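Local structure of 3-deoxy-d-manno-octulosonic-acid transferase (Acinetobacter baumannii, 4BFC) at residues G144-E149 / F164-I169; D171-E176 / H210-R215. The protein probably transfers Kdo from CMP-Kdo to a lipid A precursor in lipopolysaccharide biosynthesis, this chain being the C-terminal domain that binds CMP-Kdo. One frame throughout, in Å; residues are numbered along the deposited sequence.

Contact 1: G144-E149 / F164-I169; sequences GHNILE and FNFQTI
The carbonyl O of Gly144 takes a hydrogen bond from a water 2.6 Å away, and the same water accepts one from ND2 of Asn165 at 2.8 Å. This water bridges the 144-149 turn to the start of 164-169. The Gly144 oxygen also sits at the edge of the Phe166 ring, 3.4 Å from CE2. Phe166 does most of the filling. One face of its ring lies under the peptide bond between His145 and Asn146, whose C and N both stand 3.5 Å above the plane toward the rim. CG of Phe166 is anti to its own carbonyl carbon (chi1 -72°), which swings the ring out across that peptide. Asn146 meets the rim with CB, 3.8 Å from Phe166 CE1, its amide plane almost parallel to the ring. Its OD1 turns back to accept from Leu148 N at 3.1 Å, a fairly straight capping bond reaching it from above the carbonyl plane, just as the chain enters helix 148-152. Further down, Ile169 is the apolar partner: its CG2 sits near CG1 of Ile147 and CD2 of Leu148, and its CD1 is 3.7 Å from Leu148 CD1.

The 144-149 segment, which leads into helix 148-152, belongs to the Rossmann-like C-terminal half of a GT-B glycosyltransferase, and a sulfate beside His145 is consistent with an anion-binding pocket. In the second subunit, Glu82 takes hydrogen bonds from His145 ND1 and Asn146 N, while Glu86 accepts from the backbone N of Thr168 and Ile169. With no direct hydrogen bond joining the two segments, cohesion comes from ring, aliphatic and water contacts, and the carboxylate of Glu86 of the second subunit should interact favourably with the positive end of helix 167-175's dipole.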
ATOM      1  N   GLY A 144       3.458  11.685  -1.877  1.00 19.35           N
ATOM      2  CA  GLY A 144       2.287  12.549  -1.838  1.00 18.93           C
ATOM      3  C   GLY A 144       0.990  11.794  -2.039  1.00 20.11           C
ATOM      4  O   GLY A 144       1.017  10.602  -2.347  1.00 21.52           O
ATOM      5  N   HIS A 145      -0.094  12.488  -1.760  1.00 20.31           N
ATOM      6  CA  HIS A 145      -1.476  12.043  -1.978  1.00 17.94           C
ATOM      7  C   HIS A 145      -2.294  13.054  -2.697  1.00 17.64           C
ATOM      8  O   HIS A 145      -1.872  14.223  -2.974  1.00 19.17           O
ATOM      9  CB  HIS A 145      -2.070  11.616  -0.608  1.00 18.69           C
ATOM     10  CG  HIS A 145      -1.433  10.382  -0.043  1.00 17.70           C
ATOM     11  ND1 HIS A 145      -1.533   9.162  -0.661  1.00 20.59           N
ATOM     12  CD2 HIS A 145      -0.656  10.173   1.075  1.00 17.76           C
ATOM     13  CE1 HIS A 145      -0.815   8.267  -0.005  1.00 20.13           C
ATOM     14  NE2 HIS A 145      -0.331   8.861   1.096  1.00 16.94           N
ATOM     15  N   ASN A 146      -3.520  12.659  -3.065  1.00 18.75           N
ATOM     16  CA  ASN A 146      -4.328  13.459  -3.986  1.00 21.63           C
ATOM     17  C   ASN A 146      -4.835  14.747  -3.386  1.00 25.01           C
ATOM     18  O   ASN A 146      -5.802  14.772  -2.577  1.00 29.84           O
ATOM     19  CB  ASN A 146      -5.524  12.572  -4.428  1.00 20.81           C
ATOM     20  CG  ASN A 146      -6.252  13.152  -5.631  1.00 23.10           C
ATOM     21  OD1 ASN A 146      -5.859  14.173  -6.148  1.00 26.89           O
ATOM     22  ND2 ASN A 146      -7.373  12.546  -5.999  1.00 26.25           N
ATOM     23  N   ILE A 147      -4.289  15.856  -3.866  1.00 23.35           N
ATOM     24  CA  ILE A 147      -4.765  17.176  -3.402  1.00 21.53           C
ATOM     25  C   ILE A 147      -6.072  17.664  -4.026  1.00 19.49           C
ATOM     26  O   ILE A 147      -6.548  18.694  -3.652  1.00 23.36           O
ATOM     27  CB  ILE A 147      -3.603  18.196  -3.584  1.00 20.34           C
ATOM     28  CG1 ILE A 147      -3.218  18.304  -5.083  1.00 22.94           C
ATOM     29  CG2 ILE A 147      -2.420  17.807  -2.720  1.00 23.55           C
ATOM     30  CD1 ILE A 147      -2.645  19.709  -5.379  1.00 24.87           C
ATOM     31  N   LEU A 148      -6.643  16.959  -5.011  1.00 23.33           N
ATOM     32  CA  LEU A 148      -7.857  17.464  -5.681  1.00 22.39           C
ATOM     33  C   LEU A 148      -9.058  17.508  -4.764  1.00 22.88           C
ATOM     34  O   LEU A 148      -9.928  18.396  -4.873  1.00 25.49           O
ATOM     35  CB  LEU A 148      -8.136  16.555  -6.916  1.00 22.95           C
ATOM     36  CG  LEU A 148      -7.127  16.688  -8.069  1.00 26.77           C
ATOM     37  CD1 LEU A 148      -7.458  15.686  -9.190  1.00 28.14           C
ATOM     38  CD2 LEU A 148      -7.138  18.108  -8.571  1.00 28.02           C
ATOM     39  N   GLU A 149      -9.107  16.558  -3.810  1.00 26.70           N
ATOM     40  CA  GLU A 149     -10.246  16.471  -2.916  1.00 30.32           C
ATOM     41  C   GLU A 149     -10.412  17.746  -2.039  1.00 26.37           C
ATOM     42  O   GLU A 149     -11.445  18.424  -2.125  1.00 25.87           O
ATOM     43  CB  GLU A 149     -10.161  15.172  -2.105  1.00 30.38           C
ATOM     44  CG  GLU A 149     -10.067  13.923  -2.986  1.00 35.85           C
ATOM     45  CD  GLU A 149      -9.933  12.609  -2.225  1.00 39.62           C
ATOM     46  OE1 GLU A 149      -9.113  12.496  -1.283  1.00 35.30           O
ATOM     47  OE2 GLU A 149     -10.672  11.659  -2.575  1.00 45.47           O
ATOM     48  N   PHE A 164       5.947  13.691  -5.709  1.00 23.93           N
ATOM     49  CA  PHE A 164       6.251  13.209  -7.098  1.00 22.05           C
ATOM     50  C   PHE A 164       5.251  12.200  -7.652  1.00 22.35           C
ATOM     51  O   PHE A 164       5.064  12.105  -8.902  1.00 24.70           O
ATOM     52  CB  PHE A 164       7.683  12.703  -7.173  1.00 24.12           C
ATOM     53  CG  PHE A 164       8.038  11.734  -6.108  1.00 24.20           C
ATOM     54  CD1 PHE A 164       7.698  10.348  -6.231  1.00 24.40           C
ATOM     55  CD2 PHE A 164       8.702  12.162  -4.963  1.00 26.40           C
ATOM     56  CE1 PHE A 164       8.062   9.459  -5.236  1.00 25.88           C
ATOM     57  CE2 PHE A 164       9.064  11.255  -3.971  1.00 28.08           C
ATOM     58  CZ  PHE A 164       8.738   9.918  -4.123  1.00 27.44           C
ATOM     59  N   ASN A 165       4.484  11.570  -6.767  1.00 21.99           N
ATOM     60  CA  ASN A 165       3.403  10.681  -7.302  1.00 22.98           C
ATOM     61  C   ASN A 165       2.231  11.430  -7.879  1.00 23.62           C
ATOM     62  O   ASN A 165       1.456  10.840  -8.624  1.00 19.45           O
ATOM     63  CB  ASN A 165       2.991   9.530  -6.354  1.00 24.74           C
ATOM     64  CG  ASN A 165       4.182   8.629  -6.026  1.00 26.43           C
ATOM     65  OD1 ASN A 165       5.074   8.373  -6.905  1.00 26.07           O
ATOM     66  ND2 ASN A 165       4.226   8.114  -4.796  1.00 24.46           N
ATOM     67  N   PHE A 166       2.199  12.739  -7.638  1.00 21.17           N
ATOM     68  CA  PHE A 166       1.160  13.656  -8.092  1.00 20.89           C
ATOM     69  C   PHE A 166       1.854  14.893  -8.716  1.00 23.45           C
ATOM     70  O   PHE A 166       1.340  16.015  -8.708  1.00 26.47           O
ATOM     71  CB  PHE A 166       0.264  14.050  -6.894  1.00 21.32           C
ATOM     72  CG  PHE A 166      -0.623  12.937  -6.451  1.00 21.38           C
ATOM     73  CD1 PHE A 166      -1.873  12.753  -7.052  1.00 23.97           C
ATOM     74  CD2 PHE A 166      -0.162  12.028  -5.488  1.00 23.25           C
ATOM     75  CE1 PHE A 166      -2.648  11.645  -6.669  1.00 22.39           C
ATOM     76  CE2 PHE A 166      -0.936  10.898  -5.141  1.00 23.61           C
ATOM     77  CZ  PHE A 166      -2.219  10.764  -5.704  1.00 23.05           C
ATOM     78  N   GLN A 167       3.027  14.642  -9.294  1.00 23.47           N
ATOM     79  CA  GLN A 167       3.895  15.722  -9.772  1.00 26.10           C
ATOM     80  C   GLN A 167       3.145  16.632 -10.758  1.00 24.34           C
ATOM     81  O   GLN A 167       3.247  17.854 -10.645  1.00 25.64           O
ATOM     82  CB  GLN A 167       5.137  15.127 -10.464  1.00 27.97           C
ATOM     83  CG  GLN A 167       6.193  16.187 -10.850  1.00 28.90           C
ATOM     84  CD  GLN A 167       6.952  16.734  -9.637  1.00 28.19           C
ATOM     85  OE1 GLN A 167       7.405  15.980  -8.740  1.00 33.46           O
ATOM     86  NE2 GLN A 167       7.113  18.075  -9.591  1.00 33.08           N
ATOM     87  N   THR A 168       2.458  16.039 -11.756  1.00 25.00           N
ATOM     88  CA  THR A 168       1.787  16.835 -12.779  1.00 24.61           C
ATOM     89  C   THR A 168       0.750  17.770 -12.207  1.00 28.91           C
ATOM     90  O   THR A 168       0.793  19.021 -12.464  1.00 26.46           O
ATOM     91  CB  THR A 168       1.141  15.931 -13.847  1.00 25.33           C
ATOM     92  OG1 THR A 168       2.145  15.078 -14.356  1.00 28.34           O
ATOM     93  CG2 THR A 168       0.609  16.769 -15.070  1.00 29.60           C
ATOM     94  N   ILE A 169      -0.168  17.177 -11.433  1.00 23.05           N
ATOM     95  CA  ILE A 169      -1.294  17.942 -10.865  1.00 25.04           C
ATOM     96  C   ILE A 169      -0.802  18.983  -9.880  1.00 25.60           C
ATOM     97  O   ILE A 169      -1.295  20.134  -9.939  1.00 26.10           O
ATOM     98  CB  ILE A 169      -2.349  17.026 -10.202  1.00 26.38           C
ATOM     99  CG1 ILE A 169      -3.280  16.353 -11.219  1.00 26.84           C
ATOM    100  CG2 ILE A 169      -3.250  17.779  -9.181  1.00 25.80           C
ATOM    101  CD1 ILE A 169      -4.054  15.203 -10.563  1.00 32.11           C
TER
HETATM  102  O   HOH W   1       2.429   8.466  -2.622  1.00 25.01           O

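Contact 2: D171-E176 / H210-R215; sequences DEFIDE and HKVLQR
This is a helix-to-helix packing contact near the C-terminal ends of helices 167-175 and 199-214; the axes of segments 171-175 and 210-214 come within 9.9 Å, their N-to-C directions 134° apart, nearer antiparallel than parallel. Val212 is the residue pushed between Phe173 and Glu176. Its CG1 stands over the centre of the Phe173 ring in a CH-pi contact, 3.6 Å from the centroid, and CB comes equally low near CE1. CG1 lies anti to the Val212 backbone N (chi1 177°), which leaves the other methyl, CG2, facing the aliphatic part of Glu176, 3.4 Å from CG. Leu213 meets the same ring differently: its CG lies in the ring plane at the edge, and CD2 is 3.8 Å from Phe173 CZ.

In the Rossmann-like domain, helix 199-214 is the last helix of the modelled chain, and its end packs here against the helix that follows strand 157-159. Leu148 and Met151 of helix 148-152 touch both Phe173 and Leu213, so a third helix borders the apolar patch.

Toward the outside the contact turns polar. The Glu176 chain bends at chi2 (-63°) and brings its carboxylate to the edge of the Arg215 guanidinium, the two planes steeply inclined. The salt bridge is long, Glu176 OE1 to Arg215 NH2 3.7 Å, and as Arg215 is exposed the attraction is probably weakened by solvent. The backbone O of Glu176 accepts from NE2 of Gln208, one turn or so back from Val212 on helix 199-214. Glu172 adds its CB beside Val212 CG1, while its carboxylate lies close to Glu89 of the second subunit, a like-charge pair that might favour a proton on one of them.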
ATOM      1  N   ASP A 171       2.154  20.494  -9.751  1.00 28.55           N
ATOM      2  CA  ASP A 171       2.730  21.598 -10.595  1.00 31.24           C
ATOM      3  C   ASP A 171       1.691  22.458 -11.308  1.00 28.86           C
ATOM      4  O   ASP A 171       1.871  23.675 -11.389  1.00 32.70           O
ATOM      5  CB  ASP A 171       3.758  21.077 -11.583  1.00 30.39           C
ATOM      6  CG  ASP A 171       5.022  20.608 -10.921  1.00 31.32           C
ATOM      7  OD1 ASP A 171       5.271  20.952  -9.751  1.00 34.31           O
ATOM      8  OD2 ASP A 171       5.772  19.880 -11.584  1.00 36.04           O
ATOM      9  N   GLU A 172       0.600  21.891 -11.788  1.00 28.00           N
ATOM     10  CA  GLU A 172      -0.454  22.724 -12.400  1.00 29.80           C
ATOM     11  C   GLU A 172      -0.970  23.760 -11.370  1.00 30.90           C
ATOM     12  O   GLU A 172      -1.263  24.921 -11.700  1.00 35.39           O
ATOM     13  CB  GLU A 172      -1.636  21.875 -12.821  1.00 31.67           C
ATOM     14  CG  GLU A 172      -1.469  21.102 -14.118  1.00 37.35           C
ATOM     15  CD  GLU A 172      -2.533  20.031 -14.329  1.00 41.23           C
ATOM     16  OE1 GLU A 172      -3.510  19.936 -13.542  1.00 48.13           O
ATOM     17  OE2 GLU A 172      -2.386  19.252 -15.283  1.00 41.77           O
ATOM     18  N   PHE A 173      -1.072  23.329 -10.110  1.00 27.49           N
ATOM     19  CA  PHE A 173      -1.529  24.203  -9.050  1.00 25.83           C
ATOM     20  C   PHE A 173      -0.444  25.193  -8.543  1.00 27.00           C
ATOM     21  O   PHE A 173      -0.768  26.340  -8.223  1.00 29.11           O
ATOM     22  CB  PHE A 173      -2.191  23.386  -7.931  1.00 25.28           C
ATOM     23  CG  PHE A 173      -3.591  22.896  -8.288  1.00 24.90           C
ATOM     24  CD1 PHE A 173      -4.720  23.633  -8.013  1.00 26.13           C
ATOM     25  CD2 PHE A 173      -3.762  21.642  -8.868  1.00 30.49           C
ATOM     26  CE1 PHE A 173      -5.993  23.190  -8.337  1.00 31.78           C
ATOM     27  CE2 PHE A 173      -5.029  21.178  -9.221  1.00 32.85           C
ATOM     28  CZ  PHE A 173      -6.159  21.946  -8.937  1.00 34.77           C
ATOM     29  N   ILE A 174       0.828  24.801  -8.541  1.00 24.09           N
ATOM     30  CA  ILE A 174       1.897  25.715  -8.161  1.00 26.92           C
ATOM     31  C   ILE A 174       1.988  26.818  -9.224  1.00 31.32           C
ATOM     32  O   ILE A 174       2.166  28.000  -8.873  1.00 31.42           O
ATOM     33  CB  ILE A 174       3.268  24.995  -8.046  1.00 26.40           C
ATOM     34  CG1 ILE A 174       3.295  23.969  -6.886  1.00 26.28           C
ATOM     35  CG2 ILE A 174       4.436  25.980  -7.879  1.00 27.63           C
ATOM     36  CD1 ILE A 174       4.577  23.144  -6.943  1.00 25.90           C
ATOM     37  N   ASP A 175       1.823  26.450 -10.501  1.00 30.98           N
ATOM     38  CA  ASP A 175       1.937  27.430 -11.606  1.00 34.16           C
ATOM     39  C   ASP A 175       0.874  28.505 -11.542  1.00 35.07           C
ATOM     40  O   ASP A 175       1.105  29.601 -12.040  1.00 40.18           O
ATOM     41  CB  ASP A 175       1.824  26.781 -12.982  1.00 35.12           C
ATOM     42  CG  ASP A 175       2.970  25.860 -13.295  1.00 40.20           C
ATOM     43  OD1 ASP A 175       4.044  25.956 -12.663  1.00 44.88           O
ATOM     44  OD2 ASP A 175       2.780  25.023 -14.201  1.00 47.79           O
ATOM     45  N   GLU A 176      -0.294  28.199 -10.982  1.00 34.47           N
ATOM     46  CA  GLU A 176      -1.357  29.207 -10.820  1.00 33.00           C
ATOM     47  C   GLU A 176      -1.492  29.801  -9.391  1.00 28.85           C
ATOM     48  O   GLU A 176      -2.554  30.388  -9.085  1.00 30.31           O
ATOM     49  CB  GLU A 176      -2.690  28.625 -11.244  1.00 37.94           C
ATOM     50  CG  GLU A 176      -2.709  28.118 -12.678  1.00 45.31           C
ATOM     51  CD  GLU A 176      -2.476  29.212 -13.677  1.00 51.21           C
ATOM     52  OE1 GLU A 176      -3.182  30.243 -13.595  1.00 54.86           O
ATOM     53  OE2 GLU A 176      -1.589  29.033 -14.545  1.00 57.00           O
ATOM     54  N   HIS A 210      -9.867  27.074  -7.900  1.00 39.23           N
ATOM     55  CA  HIS A 210     -11.049  26.966  -8.765  1.00 42.66           C
ATOM     56  C   HIS A 210     -10.856  27.254 -10.234  1.00 43.02           C
ATOM     57  O   HIS A 210     -11.528  26.635 -11.065  1.00 49.20           O
ATOM     58  CB  HIS A 210     -12.270  27.677  -8.171  1.00 46.01           C
ATOM     59  CG  HIS A 210     -13.152  26.736  -7.400  1.00 58.62           C
ATOM     60  ND1 HIS A 210     -14.348  26.313  -7.865  1.00 58.79           N
ATOM     61  CD2 HIS A 210     -12.923  26.045  -6.198  1.00 59.91           C
ATOM     62  CE1 HIS A 210     -14.883  25.431  -6.983  1.00 67.82           C
ATOM     63  NE2 HIS A 210     -14.007  25.268  -5.966  1.00 65.54           N
ATOM     64  N   LYS A 211      -9.921  28.137 -10.576  1.00 44.61           N
ATOM     65  CA  LYS A 211      -9.518  28.338 -11.974  1.00 42.42           C
ATOM     66  C   LYS A 211      -8.889  27.079 -12.580  1.00 43.07           C
ATOM     67  O   LYS A 211      -9.309  26.604 -13.642  1.00 43.48           O
ATOM     68  CB  LYS A 211      -8.521  29.493 -12.113  1.00 44.49           C
ATOM     69  CG  LYS A 211      -9.124  30.858 -12.445  1.00 50.38           C
ATOM     70  CD  LYS A 211      -8.030  31.921 -12.472  1.00 49.68           C
ATOM     71  CE  LYS A 211      -8.581  33.314 -12.190  0.50 49.57           C
ATOM     72  NZ  LYS A 211      -7.486  34.294 -11.941  0.50 48.71           N
ATOM     73  N   VAL A 212      -7.873  26.541 -11.907  1.00 37.93           N
ATOM     74  CA  VAL A 212      -7.192  25.355 -12.388  1.00 36.74           C
ATOM     75  C   VAL A 212      -8.235  24.246 -12.508  1.00 37.39           C
ATOM     76  O   VAL A 212      -8.228  23.503 -13.483  1.00 38.14           O
ATOM     77  CB  VAL A 212      -6.064  24.904 -11.442  1.00 37.83           C
ATOM     78  CG1 VAL A 212      -5.408  23.605 -11.919  1.00 38.30           C
ATOM     79  CG2 VAL A 212      -5.019  26.000 -11.285  1.00 34.92           C
ATOM     80  N   LEU A 213      -9.135  24.144 -11.522  1.00 38.14           N
ATOM     81  CA  LEU A 213     -10.075  23.022 -11.474  1.00 38.26           C
ATOM     82  C   LEU A 213     -11.061  23.034 -12.607  1.00 43.42           C
ATOM     83  O   LEU A 213     -11.475  21.968 -13.082  1.00 43.45           O
ATOM     84  CB  LEU A 213     -10.805  22.927 -10.116  1.00 38.57           C
ATOM     85  CG  LEU A 213      -9.998  22.356  -8.947  1.00 34.41           C
ATOM     86  CD1 LEU A 213     -10.740  22.700  -7.650  1.00 34.04           C
ATOM     87  CD2 LEU A 213      -9.760  20.860  -9.070  1.00 33.38           C
ATOM     88  N   GLN A 214     -11.420  24.229 -13.064  1.00 46.02           N
ATOM     89  CA  GLN A 214     -12.435  24.352 -14.108  1.00 52.71           C
ATOM     90  C   GLN A 214     -11.937  23.932 -15.488  1.00 58.26           C
ATOM     91  O   GLN A 214     -12.585  23.114 -16.162  1.00 58.66           O
ATOM     92  CB  GLN A 214     -13.051  25.743 -14.116  1.00 49.42           C
ATOM     93  CG  GLN A 214     -14.215  25.831 -13.150  1.00 50.46           C
ATOM     94  CD  GLN A 214     -15.113  27.024 -13.410  0.50 51.39           C
ATOM     95  OE1 GLN A 214     -14.712  28.000 -14.052  0.50 53.34           O
ATOM     96  NE2 GLN A 214     -16.341  26.951 -12.909  0.50 51.39           N
ATOM     97  N   ARG A 215     -10.789  24.468 -15.896  1.00 55.10           N
ATOM     98  CA  ARG A 215     -10.217  24.152 -17.210  1.00 54.37           C
ATOM     99  C   ARG A 215      -9.947  22.650 -17.384  1.00 57.57           C
ATOM    100  O   ARG A 215      -9.578  21.950 -16.428  1.00 66.09           O
ATOM    101  CB  ARG A 215      -8.936  24.950 -17.449  1.00 44.34           C
ATOM    102  CG  ARG A 215      -7.813  24.565 -16.504  1.00 49.77           C
ATOM    103  CD  ARG A 215      -6.491  25.255 -16.807  1.00 46.56           C
ATOM    104  NE  ARG A 215      -6.535  26.690 -16.539  1.00 55.34           N
ATOM    105  CZ  ARG A 215      -5.517  27.382 -16.027  1.00 53.40           C
ATOM    106  NH1 ARG A 215      -4.388  26.765 -15.702  1.00 54.77           N
ATOM    107  NH2 ARG A 215      -5.634  28.685 -15.823  1.00 53.65           N
TER

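Following the chain from the N terminus, the sheet strands up to 131-134 come first, then residues 144-149. Contact 1 closes a loop of 14 residues, holding the rest of helix 148-152 and strand 157-159, when 164-169 returns beside that turn. Helix 167-175 continues straight into contact 2, whose loop of 33 residues takes in edge strand 180-181, helix 185-197 and most of helix 199-214. The two loops run in series, neither nested nor crossed, with helix 167-175 common to both contacts. They also touch: Leu148 CD2 is 3.8 Å from both Phe173 CE2 and Leu213 CD2, tying the start of helix 148-152 to the last helix of the modelled chain.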